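PDB 3IFT: glycine cleavage system H protein from Mycobacterium tuberculosis, which probably carries the methylamine group of glycine from the P protein to the T protein of the glycine cleavage system on a covalently bound lipoyl arm. Local coordinates for residues Val48-Leu53 with Glu68-Lys73; Gly63-Glu68 with Asp77-Ile82; Glu88-Leu93 with Ala107-Asp112. One frame throughout, in Å; residues are numbered along the deposited sequence.

How the contacts relate
The three contacts follow the lipoyl-binding part, their centres 13 to 14 Å from one another. Contacts 1 and 2 share strand 65-71 and its residue E68: contact 1 pairs it with strand 48-52, contact 2 with strand 75-79, giving a three-stranded antiparallel sheet whose segments interleave along the sequence. Contact 3 closes later, in the larger antiparallel sheet, where strand 84-89 lies beside strand 111-114. Side chains bridge the sheets: F66 CE2 of contact 2 lies 3.4 Å from L111 CD2 of contact 3, and V51 and L53 of contact 1 reach L93, L110 and L111. The contacts thus meet around one hydrophobic core, with K73, the predicted lipoyl-lysine, at the end of contact 1.

Contact 1. Residues Val48-Leu53 with Glu68-Lys73; sequences VVFVQL and EVESTK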
loop_
_atom_site.group_PDB
_atom_site.type_symbol
_atom_site.label_atom_id
_atom_site.label_comp_id
_atom_site.label_asym_id
_atom_site.label_seq_id
_atom_site.Cartn_x
_atom_site.Cartn_y
_atom_site.Cartn_z
ATOM N N VAL A 48 -2.030 14.434 -2.177
ATOM C CA VAL A 48 -1.843 14.024 -0.831
ATOM C C VAL A 48 -1.108 15.120 -0.106
ATOM O O VAL A 48 -0.028 15.533 -0.488
ATOM C CB VAL A 48 -1.090 12.722 -0.735
ATOM C CG1 VAL A 48 -0.867 12.366 0.705
ATOM C CG2 VAL A 48 -1.879 11.635 -1.489
ATOM N N VAL A 49 -1.755 15.579 0.934
ATOM C CA VAL A 49 -1.228 16.591 1.800
ATOM C C VAL A 49 -0.736 15.957 3.089
ATOM O O VAL A 49 0.047 16.567 3.810
ATOM C CB VAL A 49 -2.317 17.625 2.111
ATOM C CG1 VAL A 49 -2.786 18.257 0.804
ATOM C CG2 VAL A 49 -3.463 16.972 2.808
ATOM N N PHE A 50 -1.199 14.740 3.386
ATOM C CA PHE A 50 -0.829 14.087 4.633
ATOM C C PHE A 50 -0.987 12.562 4.546
ATOM O O PHE A 50 -1.873 12.046 3.886
ATOM C CB PHE A 50 -1.618 14.670 5.799
ATOM C CG PHE A 50 -1.108 14.227 7.136
ATOM C CD1 PHE A 50 0.185 14.600 7.559
ATOM C CD2 PHE A 50 -1.896 13.447 7.981
ATOM C CE1 PHE A 50 0.685 14.172 8.827
ATOM C CE2 PHE A 50 -1.409 13.014 9.231
ATOM C CZ PHE A 50 -0.117 13.375 9.650
ATOM N N VAL A 51 -0.054 11.876 5.181
ATOM C CA VAL A 51 0.010 10.444 5.261
ATOM C C VAL A 51 0.307 10.075 6.701
ATOM O O VAL A 51 1.353 10.428 7.205
ATOM C CB VAL A 51 1.138 9.920 4.390
ATOM C CG1 VAL A 51 1.289 8.432 4.572
ATOM C CG2 VAL A 51 0.847 10.244 2.912
ATOM N N GLN A 52 -0.628 9.407 7.365
ATOM C CA GLN A 52 -0.387 8.901 8.692
ATOM C C GLN A 52 -0.043 7.451 8.519
ATOM O O GLN A 52 -0.873 6.665 8.064
ATOM C CB GLN A 52 -1.588 9.056 9.628
ATOM C CG GLN A 52 -1.212 8.794 11.091
ATOM C CD GLN A 52 -0.058 9.691 11.574
ATOM O OE1 GLN A 52 1.125 9.296 11.575
ATOM N NE2 GLN A 52 -0.401 10.918 11.956
ATOM N N LEU A 53 1.204 7.128 8.845
ATOM C CA LEU A 53 1.698 5.770 8.787
ATOM C C LEU A 53 2.000 5.251 10.179
ATOM O O LEU A 53 2.191 6.025 11.108
ATOM C CB LEU A 53 2.943 5.719 7.900
ATOM C CG LEU A 53 2.523 5.866 6.431
ATOM C CD1 LEU A 53 3.675 5.799 5.469
ATOM C CD2 LEU A 53 1.468 4.816 6.112
ATOM N N GLU A 68 -3.628 6.427 7.299
ATOM C CA GLU A 68 -4.558 7.110 6.475
ATOM C C GLU A 68 -3.744 7.948 5.550
ATOM O O GLU A 68 -2.614 8.339 5.846
ATOM C CB GLU A 68 -5.522 7.972 7.311
ATOM C CG GLU A 68 -4.856 9.092 8.080
ATOM C CD GLU A 68 -5.827 10.180 8.516
ATOM O OE1 GLU A 68 -6.966 9.841 8.946
ATOM O OE2 GLU A 68 -5.435 11.381 8.430
ATOM N N VAL A 69 -4.328 8.191 4.399
ATOM C CA VAL A 69 -3.766 9.070 3.425
ATOM C C VAL A 69 -4.849 10.129 3.201
ATOM O O VAL A 69 -6.039 9.823 3.144
ATOM C CB VAL A 69 -3.422 8.332 2.138
ATOM C CG1 VAL A 69 -4.697 7.692 1.550
ATOM C CG2 VAL A 69 -2.778 9.288 1.197
ATOM N N GLU A 70 -4.418 11.366 3.093
ATOM C CA GLU A 70 -5.321 12.488 3.158
ATOM C C GLU A 70 -4.940 13.488 2.073
ATOM O O GLU A 70 -3.780 13.876 1.961
ATOM C CB GLU A 70 -5.262 13.090 4.574
ATOM C CG GLU A 70 -5.757 14.493 4.749
ATOM C CD GLU A 70 -5.915 14.877 6.237
ATOM O OE1 GLU A 70 -5.758 14.000 7.114
ATOM O OE2 GLU A 70 -6.201 16.068 6.513
ATOM N N SER A 71 -5.934 13.868 1.275
ATOM C CA SER A 71 -5.836 15.012 0.391
ATOM C C SER A 71 -6.565 16.146 1.098
ATOM O O SER A 71 -7.171 15.931 2.152
ATOM C CB SER A 71 -6.511 14.722 -0.940
ATOM O OG SER A 71 -7.946 14.571 -0.814
ATOM N N THR A 72 -6.604 17.330 0.492
ATOM C CA THR A 72 -7.426 18.392 1.097
ATOM C C THR A 72 -8.910 18.018 1.046
ATOM O O THR A 72 -9.671 18.374 1.924
ATOM C CB THR A 72 -7.216 19.752 0.446
ATOM O OG1 THR A 72 -7.557 19.673 -0.940
ATOM C CG2 THR A 72 -5.778 20.195 0.617
ATOM N N LYS A 73 -9.314 17.246 0.047
ATOM C CA LYS A 73 -10.726 16.883 -0.070
ATOM C C LYS A 73 -11.106 15.568 0.595
ATOM O O LYS A 73 -12.241 15.414 1.064
ATOM C CB LYS A 73 -11.139 16.875 -1.535
ATOM C CG LYS A 73 -10.407 15.872 -2.450
ATOM C CD LYS A 73 -10.851 16.021 -3.945
ATOM C CE LYS A 73 -10.357 14.901 -4.808
ATOM N NZ LYS A 73 -10.959 13.585 -4.410
#
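With CG1 of V48 anti to the backbone N (chi1 178°) and CG2 of V69 likewise anti to its own, the two methyls meet at 3.7 Å, the side chains crossing at about a right angle. V69 CG2 also lies 4.1 Å from V51 CG2; V51 and V69 share one face of the sheet, and V48 adds its methyls to theirs. The other face is polar and aromatic. E68 OE2 approaches the edge of the F50 ring, the carboxylate turned 77° from the ring plane, and E68 CG rests on Q52 CB at 3.6 Å. The E68 and E70 carboxylates come close, OE2 to OE1 2.9 Å, which would be expected to raise the pKa of one.

The axes of strands 48-52 and 68-71 run antiparallel at 159°. E70 O accepts both V49 N (2.8 Å) and F50 N (3.1 Å), while F50 O takes E70 N at 2.8 Å and E68 O takes Q52 N at 2.7 Å. K73 NZ is hydrogen-bonded to A44 O. V49 and F50, set against E70 alone, make a classic beta bulge in strand 48-52, opposite the strand that leads to the predicted lipoylation site, K73, unmodified here.

Contact 2. Residues Gly63-Glu68 with Asp77-Ile82; sequences GETFGE and DLYAPI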
loop_
_atom_site.group_PDB
_atom_site.type_symbol
_atom_site.label_atom_id
_atom_site.label_comp_id
_atom_site.label_asym_id
_atom_site.label_seq_id
_atom_site.Cartn_x
_atom_site.Cartn_y
_atom_site.Cartn_z
ATOM N N GLY A 63 -5.689 -6.470 7.061
ATOM C CA GLY A 63 -6.981 -5.781 7.050
ATOM C C GLY A 63 -7.089 -4.727 8.107
ATOM O O GLY A 63 -8.031 -3.963 8.137
ATOM N N GLU A 64 -6.102 -4.667 8.974
ATOM C CA GLU A 64 -6.109 -3.713 10.065
ATOM C C GLU A 64 -5.823 -2.310 9.543
ATOM O O GLU A 64 -4.890 -2.136 8.785
ATOM C CB GLU A 64 -5.000 -4.088 11.043
ATOM C CG GLU A 64 -4.920 -3.237 12.297
ATOM C CD GLU A 64 -3.741 -3.639 13.153
ATOM O OE1 GLU A 64 -3.341 -4.813 13.083
ATOM O OE2 GLU A 64 -3.206 -2.784 13.880
ATOM N N THR A 65 -6.597 -1.316 10.005
ATOM C CA THR A 65 -6.309 0.079 9.684
ATOM C C THR A 65 -5.031 0.443 10.412
ATOM O O THR A 65 -4.967 0.333 11.634
ATOM C CB THR A 65 -7.441 1.017 10.151
ATOM O OG1 THR A 65 -8.661 0.575 9.581
ATOM C CG2 THR A 65 -7.173 2.472 9.745
ATOM N N PHE A 66 -3.999 0.831 9.688
ATOM C CA PHE A 66 -2.773 1.313 10.335
ATOM C C PHE A 66 -2.358 2.687 9.875
ATOM O O PHE A 66 -1.277 3.148 10.161
ATOM C CB PHE A 66 -1.604 0.327 10.222
ATOM C CG PHE A 66 -1.172 -0.028 8.822
ATOM C CD1 PHE A 66 -1.686 0.566 7.686
ATOM C CD2 PHE A 66 -0.171 -0.966 8.666
ATOM C CE1 PHE A 66 -1.240 0.185 6.425
ATOM C CE2 PHE A 66 0.287 -1.326 7.421
ATOM C CZ PHE A 66 -0.259 -0.747 6.294
ATOM N N GLY A 67 -3.235 3.373 9.171
ATOM C CA GLY A 67 -2.874 4.684 8.713
ATOM C C GLY A 67 -3.965 5.307 7.896
ATOM O O GLY A 67 -5.064 4.792 7.784
ATOM N N GLU A 68 -3.628 6.427 7.299
ATOM C CA GLU A 68 -4.558 7.110 6.475
ATOM C C GLU A 68 -3.744 7.948 5.550
ATOM O O GLU A 68 -2.614 8.339 5.846
ATOM C CB GLU A 68 -5.522 7.972 7.311
ATOM C CG GLU A 68 -4.856 9.092 8.080
ATOM C CD GLU A 68 -5.827 10.180 8.516
ATOM O OE1 GLU A 68 -6.966 9.841 8.946
ATOM O OE2 GLU A 68 -5.435 11.381 8.430
ATOM N N ASP A 77 -8.495 5.507 4.815
ATOM C CA ASP A 77 -7.784 4.621 5.701
ATOM C C ASP A 77 -6.828 3.764 4.901
ATOM O O ASP A 77 -7.085 3.410 3.770
ATOM C CB ASP A 77 -8.762 3.746 6.489
ATOM C CG ASP A 77 -9.410 4.490 7.633
ATOM O OD1 ASP A 77 -8.897 5.550 8.045
ATOM O OD2 ASP A 77 -10.416 3.986 8.158
ATOM N N LEU A 78 -5.693 3.489 5.503
ATOM C CA LEU A 78 -4.722 2.562 4.973
ATOM C C LEU A 78 -4.875 1.299 5.771
ATOM O O LEU A 78 -4.997 1.351 6.980
ATOM C CB LEU A 78 -3.320 3.131 5.166
ATOM C CG LEU A 78 -3.035 4.366 4.321
ATOM C CD1 LEU A 78 -1.661 4.995 4.620
ATOM C CD2 LEU A 78 -3.192 3.968 2.830
ATOM N N TYR A 79 -4.876 0.163 5.104
ATOM C CA TYR A 79 -4.988 -1.131 5.767
ATOM C C TYR A 79 -3.714 -1.936 5.567
ATOM O O TYR A 79 -3.078 -1.845 4.537
ATOM C CB TYR A 79 -6.149 -1.894 5.189
ATOM C CG TYR A 79 -7.434 -1.149 5.277
ATOM C CD1 TYR A 79 -8.152 -1.111 6.462
ATOM C CD2 TYR A 79 -7.905 -0.418 4.208
ATOM C CE1 TYR A 79 -9.323 -0.417 6.563
ATOM C CE2 TYR A 79 -9.091 0.285 4.310
ATOM C CZ TYR A 79 -9.785 0.268 5.494
ATOM O OH TYR A 79 -10.958 0.950 5.607
ATOM N N ALA A 80 -3.344 -2.717 6.570
ATOM C CA ALA A 80 -2.279 -3.693 6.428
ATOM C C ALA A 80 -2.793 -4.738 5.427
ATOM O O ALA A 80 -3.827 -5.373 5.663
ATOM C CB ALA A 80 -1.927 -4.299 7.786
ATOM N N PRO A 81 -2.143 -4.855 4.244
ATOM C CA PRO A 81 -2.655 -5.871 3.336
ATOM C C PRO A 81 -2.313 -7.280 3.828
ATOM O O PRO A 81 -2.999 -8.218 3.501
ATOM C CB PRO A 81 -1.912 -5.569 2.007
ATOM C CG PRO A 81 -1.216 -4.296 2.239
ATOM C CD PRO A 81 -0.935 -4.232 3.682
ATOM N N ILE A 82 -1.267 -7.383 4.636
ATOM C CA ILE A 82 -0.854 -8.640 5.247
ATOM C C ILE A 82 -0.476 -8.413 6.691
ATOM O O ILE A 82 -0.317 -7.288 7.125
ATOM C CB ILE A 82 0.347 -9.273 4.506
ATOM C CG1 ILE A 82 1.579 -8.376 4.551
ATOM C CG2 ILE A 82 -0.049 -9.632 3.081
ATOM C CD1 ILE A 82 2.954 -9.146 4.501
#
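The beta hairpin of strands 65-71 and 75-79 is joined here at its open end, away from the turn, and the pairing is interrupted by a bulge. The strand axes make an angle of 139°. Pairing passes from T65 with Y79 to G67 with L78, a shift of one residue. L78 O receives F66 N at 2.9 Å, and G67 N only weakly; in return L78 N donates to G67 O at 2.7 Å in a nearly straight bond (176° at the hydrogen), although the donor sits above the carbonyl plane instead of on a lone pair. Past the strand ends two more backbone hydrogen bonds follow: A80 N donates to E64 O, and G63 N reaches A80 O at 2.6 Å, within the carbonyl plane.

The F66 ring is laid across the partner backbone by its torsion, which sets CG between the backbone N and the carbonyl carbon (chi1 60°). A80 N stands over the ring centre, and A80 CB makes a CH-pi contact with the same face, 4.1 Å from the centroid. L78 CB meets the ring edge in plane, 3.8 Å from CE1. Beyond the hairpin, F66 also packs on L111 and I113 of the larger sheet.

On the face that carries T65, D77 and Y79, the side chains of T65 and Y79 lie alongside each other and point the same way, with T65 OG1 3.2 Å from Y79 CE1. From the other flank T65 CG2 touches the D77 carboxylate carbon, CG, at 3.7 Å. Opposite, L78 CD1 lies against E68 N at 3.6 Å. The result is an antiparallel hairpin whose two-residue bulge, F66 and G67 against L78, offsets the register by one.

Contact 3. Residues Glu88-Leu93 with Ala107-Asp112; sequences EVNSDL and AGWLLD
V89 and L111 form a non-hydrogen-bonded antiparallel pair, CA to CA 4.0 Å, flanked by the bonds D112 N to E88 O (2.9 Å) and N90 N to L110 O (2.7 Å), each donor standing above the carbonyl plane. N90 CG is anti to the backbone N (chi1 -179°), which puts the amide over the W109 indole, and chi2 near 3° turns it parallel to the ring, the planes 1° apart; N90 CB makes a CH-pi contact, 3.5 Å from the centroid of the six-membered ring. N90 ND2 donates to A107 O at 2.7 Å, and that acceptor lies nearly in the amide plane. A second bond, to W109 O, is less sure. OD1 accepts D92 N, a capping bond at the start of helix 92-95, and a water joins D92 OD2 to A107 O.

L93 CD1 presses on L110 CD2 at 3.3 Å, tighter than usual for carbons. E88 CB lies against D112 OD2, whose carboxylate is paired with R34 by a salt bridge through OD1; R34 also makes a cation-pi contact with W109. The buried N90 amide thus has its rotation fixed, ND2 giving to the 107-112 backbone and OD1 receiving from the helix start.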
loop_
_atom_site.group_PDB
_atom_site.type_symbol
_atom_site.label_atom_id
_atom_site.label_comp_id
_atom_site.label_asym_id
_atom_site.label_seq_id
_atom_site.Cartn_x
_atom_site.Cartn_y
_atom_site.Cartn_z
ATOM N N GLU A 88 9.597 -0.509 7.527
ATOM C CA GLU A 88 10.028 0.760 6.953
ATOM C C GLU A 88 8.806 1.599 6.718
ATOM O O GLU A 88 7.702 1.101 6.570
ATOM C CB GLU A 88 10.733 0.595 5.622
ATOM C CG GLU A 88 12.179 0.529 5.657
ATOM C CD GLU A 88 12.805 1.519 6.632
ATOM O OE1 GLU A 88 12.368 2.691 6.722
ATOM O OE2 GLU A 88 13.750 1.075 7.294
ATOM N N VAL A 89 9.012 2.901 6.745
ATOM C CA VAL A 89 7.977 3.830 6.377
ATOM C C VAL A 89 8.684 4.837 5.500
ATOM O O VAL A 89 9.909 5.070 5.639
ATOM C CB VAL A 89 7.271 4.478 7.580
ATOM C CG1 VAL A 89 6.459 3.425 8.377
ATOM C CG2 VAL A 89 8.271 5.199 8.491
ATOM N N ASN A 90 7.948 5.408 4.559
ATOM C CA ASN A 90 8.603 6.250 3.573
ATOM C C ASN A 90 8.721 7.649 4.108
ATOM O O ASN A 90 7.749 8.423 4.048
ATOM C CB ASN A 90 7.839 6.244 2.271
ATOM C CG ASN A 90 8.508 7.085 1.210
ATOM O OD1 ASN A 90 9.596 7.653 1.428
ATOM N ND2 ASN A 90 7.875 7.165 0.055
ATOM N N SER A 91 9.903 7.982 4.630
ATOM C CA SER A 91 10.077 9.279 5.295
ATOM C C SER A 91 9.913 10.474 4.366
ATOM O O SER A 91 9.640 11.588 4.814
ATOM C CB SER A 91 11.427 9.378 6.047
ATOM O OG SER A 91 12.538 9.442 5.180
ATOM N N ASP A 92 10.092 10.238 3.076
ATOM C CA ASP A 92 9.957 11.295 2.088
ATOM C C ASP A 92 8.602 11.944 2.056
ATOM O O ASP A 92 8.474 13.118 1.651
ATOM C CB ASP A 92 10.270 10.773 0.705
ATOM C CG ASP A 92 11.695 10.358 0.563
ATOM O OD1 ASP A 92 12.534 10.807 1.361
ATOM O OD2 ASP A 92 11.981 9.616 -0.370
ATOM N N LEU A 93 7.589 11.201 2.497
ATOM C CA LEU A 93 6.212 11.659 2.401
ATOM C C LEU A 93 5.914 12.703 3.429
ATOM O O LEU A 93 4.890 13.397 3.332
ATOM C CB LEU A 93 5.235 10.486 2.571
ATOM C CG LEU A 93 5.434 9.324 1.617
ATOM C CD1 LEU A 93 4.311 8.318 1.737
ATOM C CD2 LEU A 93 5.584 9.822 0.157
ATOM N N ALA A 107 8.547 6.156 -5.673
ATOM C CA ALA A 107 8.976 6.973 -4.551
ATOM C C ALA A 107 7.820 7.298 -3.628
ATOM O O ALA A 107 8.028 7.790 -2.550
ATOM C CB ALA A 107 9.603 8.307 -5.093
ATOM N N GLY A 108 6.592 7.060 -4.080
ATOM C CA GLY A 108 5.434 7.327 -3.282
ATOM C C GLY A 108 5.013 6.159 -2.432
ATOM O O GLY A 108 3.959 6.212 -1.839
ATOM N N TRP A 109 5.802 5.087 -2.399
ATOM C CA TRP A 109 5.544 3.951 -1.499
ATOM C C TRP A 109 5.336 4.425 -0.057
ATOM O O TRP A 109 5.820 5.476 0.364
ATOM C CB TRP A 109 6.689 2.924 -1.579
ATOM C CG TRP A 109 7.994 3.443 -0.985
ATOM C CD1 TRP A 109 8.905 4.240 -1.592
ATOM C CD2 TRP A 109 8.488 3.197 0.327
ATOM N NE1 TRP A 109 9.939 4.510 -0.739
ATOM C CE2 TRP A 109 9.705 3.879 0.448
ATOM C CE3 TRP A 109 8.021 2.453 1.420
ATOM C CZ2 TRP A 109 10.478 3.836 1.622
ATOM C CZ3 TRP A 109 8.780 2.434 2.585
ATOM C CH2 TRP A 109 9.992 3.093 2.664
ATOM N N LEU A 110 4.553 3.683 0.706
ATOM C CA LEU A 110 4.214 4.124 2.053
ATOM C C LEU A 110 5.049 3.448 3.116
ATOM O O LEU A 110 5.592 4.113 3.981
ATOM C CB LEU A 110 2.742 3.853 2.335
ATOM C CG LEU A 110 1.869 4.512 1.274
ATOM C CD1 LEU A 110 0.479 4.125 1.547
ATOM C CD2 LEU A 110 2.030 6.055 1.241
ATOM N N LEU A 111 5.101 2.126 3.065
ATOM C CA LEU A 111 5.712 1.350 4.128
ATOM C C LEU A 111 5.996 -0.055 3.681
ATOM O O LEU A 111 5.514 -0.509 2.635
ATOM C CB LEU A 111 4.817 1.315 5.372
ATOM C CG LEU A 111 3.435 0.672 5.350
ATOM C CD1 LEU A 111 3.498 -0.827 5.145
ATOM C CD2 LEU A 111 2.731 0.955 6.702
ATOM N N ASP A 112 6.783 -0.740 4.497
ATOM C CA ASP A 112 7.109 -2.110 4.271
ATOM C C ASP A 112 6.561 -2.885 5.422
ATOM O O ASP A 112 6.566 -2.420 6.560
ATOM C CB ASP A 112 8.611 -2.342 4.261
ATOM C CG ASP A 112 9.278 -1.770 3.084
ATOM O OD1 ASP A 112 8.600 -1.342 2.111
ATOM O OD2 ASP A 112 10.514 -1.727 3.142
HETATM O O HOH W 1 10.728 8.160 -2.199
#